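PDB 4FGM: aminopeptidase N family protein from Idiomarina loihiensis L2TR, which probably acts as a zinc-dependent aminopeptidase of the M61 family, with zinc and maleic acid bound in its active-site cleft. Local coordinates for residues A[39-44]-A[357-362]; A[361-366]-A[374-379]. All blocks are in the same frame, centred on the assembly; numbering follows the deposited sequence.

Interaction 1: A[39-44]-A[357-362]. With MAE (maleic acid), chain B.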
loop_
_atom_site.group_PDB
_atom_site.type_symbol
_atom_site.label_atom_id
_atom_site.label_comp_id
_atom_site.label_asym_id
_atom_site.label_seq_id
_atom_site.Cartn_x
_atom_site.Cartn_y
_atom_site.Cartn_z
ATOM N N GLY A 39 -2.391 8.887 2.860
ATOM C CA GLY A 39 -2.118 7.474 2.697
ATOM C C GLY A 39 -1.100 7.157 1.621
ATOM O O GLY A 39 -0.605 6.051 1.569
ATOM N N SER A 40 -0.790 8.122 0.763
ATOM C CA SER A 40 0.181 7.922 -0.307
ATOM C C SER A 40 1.093 9.140 -0.252
ATOM O O SER A 40 0.791 10.200 -0.813
ATOM C CB SER A 40 -0.534 7.841 -1.655
ATOM O OG SER A 40 0.351 7.414 -2.669
ATOM N N TYR A 41 2.224 8.969 0.418
ATOM C CA TYR A 41 3.157 10.060 0.634
ATOM C C TYR A 41 4.070 10.436 -0.512
ATOM O O TYR A 41 5.282 10.235 -0.454
ATOM C CB TYR A 41 3.947 9.754 1.906
ATOM C CG TYR A 41 3.022 9.211 2.984
ATOM C CD1 TYR A 41 2.044 10.027 3.562
ATOM C CD2 TYR A 41 3.045 7.859 3.337
ATOM C CE1 TYR A 41 1.109 9.509 4.459
ATOM C CE2 TYR A 41 2.115 7.332 4.227
ATOM C CZ TYR A 41 1.150 8.162 4.782
ATOM O OH TYR A 41 0.221 7.643 5.653
ATOM N N LEU A 42 3.459 11.003 -1.549
ATOM C CA LEU A 42 4.165 11.466 -2.736
ATOM C C LEU A 42 3.405 12.654 -3.337
ATOM O O LEU A 42 2.200 12.567 -3.610
ATOM C CB LEU A 42 4.274 10.346 -3.776
ATOM C CG LEU A 42 4.996 10.729 -5.077
ATOM C CD1 LEU A 42 6.476 11.022 -4.790
ATOM C CD2 LEU A 42 4.866 9.604 -6.092
ATOM N N ILE A 43 4.103 13.768 -3.525
ATOM C CA ILE A 43 3.485 14.947 -4.104
ATOM C C ILE A 43 3.097 14.551 -5.524
ATOM O O ILE A 43 3.959 14.149 -6.311
ATOM C CB ILE A 43 4.476 16.130 -4.161
ATOM C CG1 ILE A 43 4.876 16.545 -2.750
ATOM C CG2 ILE A 43 3.853 17.297 -4.907
ATOM C CD1 ILE A 43 3.720 17.006 -1.899
ATOM N N ARG A 44 1.809 14.666 -5.852
ATOM C CA ARG A 44 1.331 14.279 -7.174
ATOM C C ARG A 44 0.729 15.364 -8.075
ATOM O O ARG A 44 0.367 15.082 -9.220
ATOM C CB ARG A 44 0.333 13.131 -7.028
ATOM C CG ARG A 44 0.953 11.866 -6.472
ATOM C CD ARG A 44 0.005 10.690 -6.607
ATOM N NE ARG A 44 0.755 9.441 -6.688
ATOM C CZ ARG A 44 1.047 8.691 -5.641
ATOM N NH1 ARG A 44 0.636 9.068 -4.443
ATOM N NH2 ARG A 44 1.765 7.588 -5.785
ATOM N N LEU A 357 11.689 10.401 5.161
ATOM C CA LEU A 357 11.947 10.735 3.768
ATOM C C LEU A 357 11.121 9.894 2.792
ATOM O O LEU A 357 11.562 9.621 1.673
ATOM C CB LEU A 357 13.436 10.555 3.446
ATOM C CG LEU A 357 14.471 11.657 3.716
ATOM C CD1 LEU A 357 13.816 12.883 4.312
ATOM C CD2 LEU A 357 15.558 11.109 4.634
ATOM N N ALA A 358 9.925 9.485 3.199
ATOM C CA ALA A 358 9.092 8.679 2.313
ATOM C C ALA A 358 8.851 9.415 0.999
ATOM O O ALA A 358 8.877 8.808 -0.076
ATOM C CB ALA A 358 7.769 8.352 2.982
ATOM N N TRP A 359 8.647 10.728 1.101
ATOM C CA TRP A 359 8.376 11.592 -0.045
ATOM C C TRP A 359 9.408 11.558 -1.163
ATOM O O TRP A 359 9.083 11.810 -2.321
ATOM C CB TRP A 359 8.217 13.040 0.422
ATOM C CG TRP A 359 7.264 13.184 1.548
ATOM C CD1 TRP A 359 7.548 13.083 2.880
ATOM C CD2 TRP A 359 5.850 13.377 1.449
ATOM N NE1 TRP A 359 6.396 13.197 3.619
ATOM C CE2 TRP A 359 5.339 13.378 2.768
ATOM C CE3 TRP A 359 4.964 13.548 0.374
ATOM C CZ2 TRP A 359 3.970 13.541 3.044
ATOM C CZ3 TRP A 359 3.601 13.712 0.647
ATOM C CH2 TRP A 359 3.122 13.708 1.977
ATOM N N THR A 360 10.652 11.256 -0.820
ATOM C CA THR A 360 11.713 11.214 -1.812
ATOM C C THR A 360 12.420 9.864 -1.874
ATOM O O THR A 360 12.327 9.140 -2.869
ATOM C CB THR A 360 12.760 12.297 -1.522
ATOM O OG1 THR A 360 13.210 12.167 -0.168
ATOM C CG2 THR A 360 12.163 13.681 -1.723
ATOM N N LYS A 361 13.126 9.528 -0.803
ATOM C CA LYS A 361 13.866 8.277 -0.743
ATOM C C LYS A 361 13.049 7.030 -1.036
ATOM O O LYS A 361 13.501 6.150 -1.762
ATOM C CB LYS A 361 14.531 8.134 0.621
ATOM C CG LYS A 361 15.699 9.067 0.812
ATOM C CD LYS A 361 16.909 8.614 0.023
ATOM C CE LYS A 361 18.122 9.473 0.365
ATOM N NZ LYS A 361 19.362 8.963 -0.278
ATOM N N PHE A 362 11.845 6.945 -0.486
ATOM C CA PHE A 362 11.032 5.758 -0.707
ATOM C C PHE A 362 10.126 5.824 -1.931
ATOM O O PHE A 362 10.236 4.989 -2.818
ATOM C CB PHE A 362 10.203 5.450 0.545
ATOM C CG PHE A 362 9.625 4.065 0.558
ATOM C CD1 PHE A 362 8.349 3.820 0.056
ATOM C CD2 PHE A 362 10.372 2.995 1.048
ATOM C CE1 PHE A 362 7.822 2.525 0.043
ATOM C CE2 PHE A 362 9.858 1.693 1.039
ATOM C CZ PHE A 362 8.581 1.457 0.537
HETATM C C1 MAE B . -0.452 1.423 1.986
HETATM O O1 MAE B . 0.473 2.038 2.624
HETATM O O2 MAE B . -1.510 1.154 2.598
HETATM C C2 MAE B . -0.220 1.122 0.556
HETATM C C3 MAE B . -0.189 1.908 -0.518
HETATM C C4 MAE B . -0.382 3.354 -0.546
HETATM O O3 MAE B . -0.647 4.078 0.433
HETATM O O4 MAE B . -0.215 3.871 -1.670
HETATM O O HOH W 1 7.073 13.594 -3.059
#
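W359 lays the six-membered half of its indole against the backbone and CB of Y41, and these two residues supply most of the surface buried here. Y41 CB sits almost straight above that ring, 3.8 Å from its centroid and 6° off the normal, a CH-pi contact. The phenol then turns its edge toward the same indole face, in an offset edge-to-face pair with the planes at 71°. A flat, wide tryptophan suits this place because it can cover a main-chain turn as well as a side chain: Y41 is the centre of an inverse gamma turn, closed by L42 N donating to S40 O, and Y41 C lies 3.4 Å from W359 CE3. This turn belongs to the loop between strands 30-32 and 50-51, in the M61 N-terminal region, so the indole joins that region to the short helix 358-362 of the peptidase region. Beside it the small A358 leaves room for Y41 CB, 4.2 Å from A358 CB. With CG anti to the carbonyl carbon (chi1 -50°), W359 swings its ring toward the loop, where I43 CD1 meets W359 CZ3 at 4.2 Å. One water accepts from I43 N and donates to W359 O, bridging the two backbones.

Interaction 2: A[361-366]-A[374-379]. With MAE (maleic acid), chain B.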
loop_
_atom_site.group_PDB
_atom_site.type_symbol
_atom_site.label_atom_id
_atom_site.label_comp_id
_atom_site.label_asym_id
_atom_site.label_seq_id
_atom_site.Cartn_x
_atom_site.Cartn_y
_atom_site.Cartn_z
ATOM N N LYS A 361 13.126 9.528 -0.803
ATOM C CA LYS A 361 13.866 8.277 -0.743
ATOM C C LYS A 361 13.049 7.030 -1.036
ATOM O O LYS A 361 13.501 6.150 -1.762
ATOM C CB LYS A 361 14.531 8.134 0.621
ATOM C CG LYS A 361 15.699 9.067 0.812
ATOM C CD LYS A 361 16.909 8.614 0.023
ATOM C CE LYS A 361 18.122 9.473 0.365
ATOM N NZ LYS A 361 19.362 8.963 -0.278
ATOM N N PHE A 362 11.845 6.945 -0.486
ATOM C CA PHE A 362 11.032 5.758 -0.707
ATOM C C PHE A 362 10.126 5.824 -1.931
ATOM O O PHE A 362 10.236 4.989 -2.818
ATOM C CB PHE A 362 10.203 5.450 0.545
ATOM C CG PHE A 362 9.625 4.065 0.558
ATOM C CD1 PHE A 362 8.349 3.820 0.056
ATOM C CD2 PHE A 362 10.372 2.995 1.048
ATOM C CE1 PHE A 362 7.822 2.525 0.043
ATOM C CE2 PHE A 362 9.858 1.693 1.039
ATOM C CZ PHE A 362 8.581 1.457 0.537
ATOM N N TYR A 363 9.241 6.813 -1.990
ATOM C CA TYR A 363 8.320 6.927 -3.124
ATOM C C TYR A 363 8.958 7.307 -4.459
ATOM O O TYR A 363 8.345 7.148 -5.505
ATOM C CB TYR A 363 7.182 7.906 -2.805
ATOM C CG TYR A 363 6.060 7.272 -2.016
ATOM C CD1 TYR A 363 6.120 7.175 -0.627
ATOM C CD2 TYR A 363 4.947 6.738 -2.668
ATOM C CE1 TYR A 363 5.099 6.561 0.091
ATOM C CE2 TYR A 363 3.924 6.124 -1.964
ATOM C CZ TYR A 363 4.001 6.037 -0.583
ATOM O OH TYR A 363 2.973 5.435 0.114
ATOM N N GLN A 364 10.178 7.821 -4.423
ATOM C CA GLN A 364 10.873 8.183 -5.648
ATOM C C GLN A 364 12.131 7.320 -5.750
ATOM O O GLN A 364 13.107 7.698 -6.396
ATOM C CB GLN A 364 11.243 9.671 -5.636
ATOM C CG GLN A 364 10.043 10.613 -5.680
ATOM C CD GLN A 364 10.442 12.081 -5.668
ATOM O OE1 GLN A 364 11.182 12.544 -6.541
ATOM N NE2 GLN A 364 9.950 12.821 -4.677
ATOM N N GLN A 365 12.092 6.158 -5.100
ATOM C CA GLN A 365 13.211 5.226 -5.112
ATOM C C GLN A 365 13.429 4.698 -6.522
ATOM O O GLN A 365 12.526 4.745 -7.359
ATOM C CB GLN A 365 12.954 4.042 -4.160
ATOM C CG GLN A 365 11.725 3.177 -4.499
ATOM C CD GLN A 365 11.567 1.971 -3.562
ATOM O OE1 GLN A 365 11.984 0.860 -3.887
ATOM N NE2 GLN A 365 10.978 2.198 -2.386
ATOM N N ASN A 366 14.638 4.205 -6.775
ATOM C CA ASN A 366 14.977 3.643 -8.068
ATOM C C ASN A 366 15.737 2.321 -7.921
ATOM O O ASN A 366 15.618 1.629 -6.907
ATOM C CB ASN A 366 15.794 4.645 -8.896
ATOM C CG ASN A 366 17.015 5.158 -8.161
ATOM O OD1 ASN A 366 17.680 4.412 -7.443
ATOM N ND2 ASN A 366 17.329 6.431 -8.355
ATOM N N VAL A 374 16.012 1.502 3.356
ATOM C CA VAL A 374 15.435 0.348 4.026
ATOM C C VAL A 374 13.921 0.531 3.967
ATOM O O VAL A 374 13.437 1.655 3.894
ATOM C CB VAL A 374 15.923 0.249 5.493
ATOM C CG1 VAL A 374 15.341 1.385 6.329
ATOM C CG2 VAL A 374 15.554 -1.115 6.070
ATOM N N SER A 375 13.176 -0.566 3.975
ATOM C CA SER A 375 11.722 -0.490 3.902
ATOM C C SER A 375 11.099 -0.366 5.286
ATOM O O SER A 375 11.268 -1.253 6.131
ATOM C CB SER A 375 11.170 -1.736 3.203
ATOM O OG SER A 375 9.754 -1.708 3.119
ATOM N N TYR A 376 10.385 0.728 5.530
ATOM C CA TYR A 376 9.736 0.902 6.824
ATOM C C TYR A 376 8.547 -0.047 6.893
ATOM O O TYR A 376 7.972 -0.268 7.961
ATOM C CB TYR A 376 9.308 2.360 7.046
ATOM C CG TYR A 376 8.507 2.999 5.929
ATOM C CD1 TYR A 376 7.139 2.747 5.788
ATOM C CD2 TYR A 376 9.113 3.891 5.035
ATOM C CE1 TYR A 376 6.393 3.373 4.790
ATOM C CE2 TYR A 376 8.378 4.521 4.032
ATOM C CZ TYR A 376 7.018 4.258 3.916
ATOM O OH TYR A 376 6.288 4.882 2.933
ATOM N N TYR A 377 8.200 -0.626 5.745
ATOM C CA TYR A 377 7.117 -1.599 5.669
ATOM C C TYR A 377 7.660 -2.926 6.181
ATOM O O TYR A 377 7.176 -3.474 7.171
ATOM C CB TYR A 377 6.670 -1.814 4.221
ATOM C CG TYR A 377 5.707 -0.796 3.679
ATOM C CD1 TYR A 377 4.338 -0.900 3.930
ATOM C CD2 TYR A 377 6.155 0.257 2.887
ATOM C CE1 TYR A 377 3.439 0.019 3.398
ATOM C CE2 TYR A 377 5.265 1.180 2.353
ATOM C CZ TYR A 377 3.912 1.051 2.610
ATOM O OH TYR A 377 3.032 1.937 2.053
ATOM N N ALA A 378 8.677 -3.429 5.483
ATOM C CA ALA A 378 9.297 -4.713 5.806
ATOM C C ALA A 378 10.021 -4.737 7.146
ATOM O O ALA A 378 9.781 -5.628 7.962
ATOM C CB ALA A 378 10.250 -5.128 4.687
ATOM N N LYS A 379 10.904 -3.771 7.384
ATOM C CA LYS A 379 11.608 -3.760 8.656
ATOM C C LYS A 379 10.642 -3.441 9.799
ATOM O O LYS A 379 10.804 -3.933 10.917
ATOM C CB LYS A 379 12.769 -2.766 8.648
ATOM C CG LYS A 379 13.667 -2.953 9.858
ATOM C CD LYS A 379 14.925 -2.112 9.813
ATOM C CE LYS A 379 15.793 -2.409 11.035
ATOM N NZ LYS A 379 17.076 -1.649 11.024
HETATM C C1 MAE B . -0.452 1.423 1.986
HETATM O O1 MAE B . 0.473 2.038 2.624
HETATM O O2 MAE B . -1.510 1.154 2.598
HETATM C C2 MAE B . -0.220 1.122 0.556
HETATM C C3 MAE B . -0.189 1.908 -0.518
HETATM C C4 MAE B . -0.382 3.354 -0.546
HETATM O O3 MAE B . -0.647 4.078 0.433
HETATM O O4 MAE B . -0.215 3.871 -1.670
HETATM O O HOH W 2 3.696 4.381 2.720
#
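F362 lays one face of its ring against Y376 and brings its CZ end up to Y377, the three forming an aromatic cluster. Y376 CE2 lies over that face of the phenyl, 3.7 Å from F362 CG, with the ring planes inclined at 41°. On the opposite face Q365 NE2 sits above the ring centre, so a flat phenyl suits the site, taking a tyrosine on one side and an amide nitrogen on the other. Y377 instead offers an edge: Y377 CD2 is 3.6 Å from F362 CZ, the planes being 38° apart. F362 reaches both tyrosines because its CG stands anti to the backbone N (chi1 -164°). Replacing F362 by alanine is likely to leave a gap beside Y376 CE2 and Y377 CD2. Tyrosine suits Y363, Y376 and Y377 because each hydroxyl reaches one water, 2.9 Å from Y363 OH and 2.6 Å from Y376 OH, which donates to Y377 OH. Y377 OH in turn donates to maleic acid O1 at 2.6 Å. S375 OG caps the next helix, accepting from A378 N. The contact thus ties the end of helix 358-362 to the start of helix 378-394, while Y376 also packs on helix 351-356 and A378 on helix 326-342.

Both contacts use helix 358-362, and their centres are 9 Å apart. Interaction 1 presents one part of that helix to the N-terminal loop; interaction 2 joins its far end to helix 378-394. They meet directly: A358 O and Y363 N are 2.8 Å apart, W359 O and Q364 NE2 2.7 Å, both probable hydrogen bonds, and L42 CD1 packs on Q364 CG at 3.7 Å. Both contacts border the maleic acid pocket, to which G39 and S40 of interaction 1 and Y363 and Y377 of interaction 2 belong. The zinc, held by H273, H277 and E307, is about 4 Å from the Y377 side chain and about 7 Å from that of Y41.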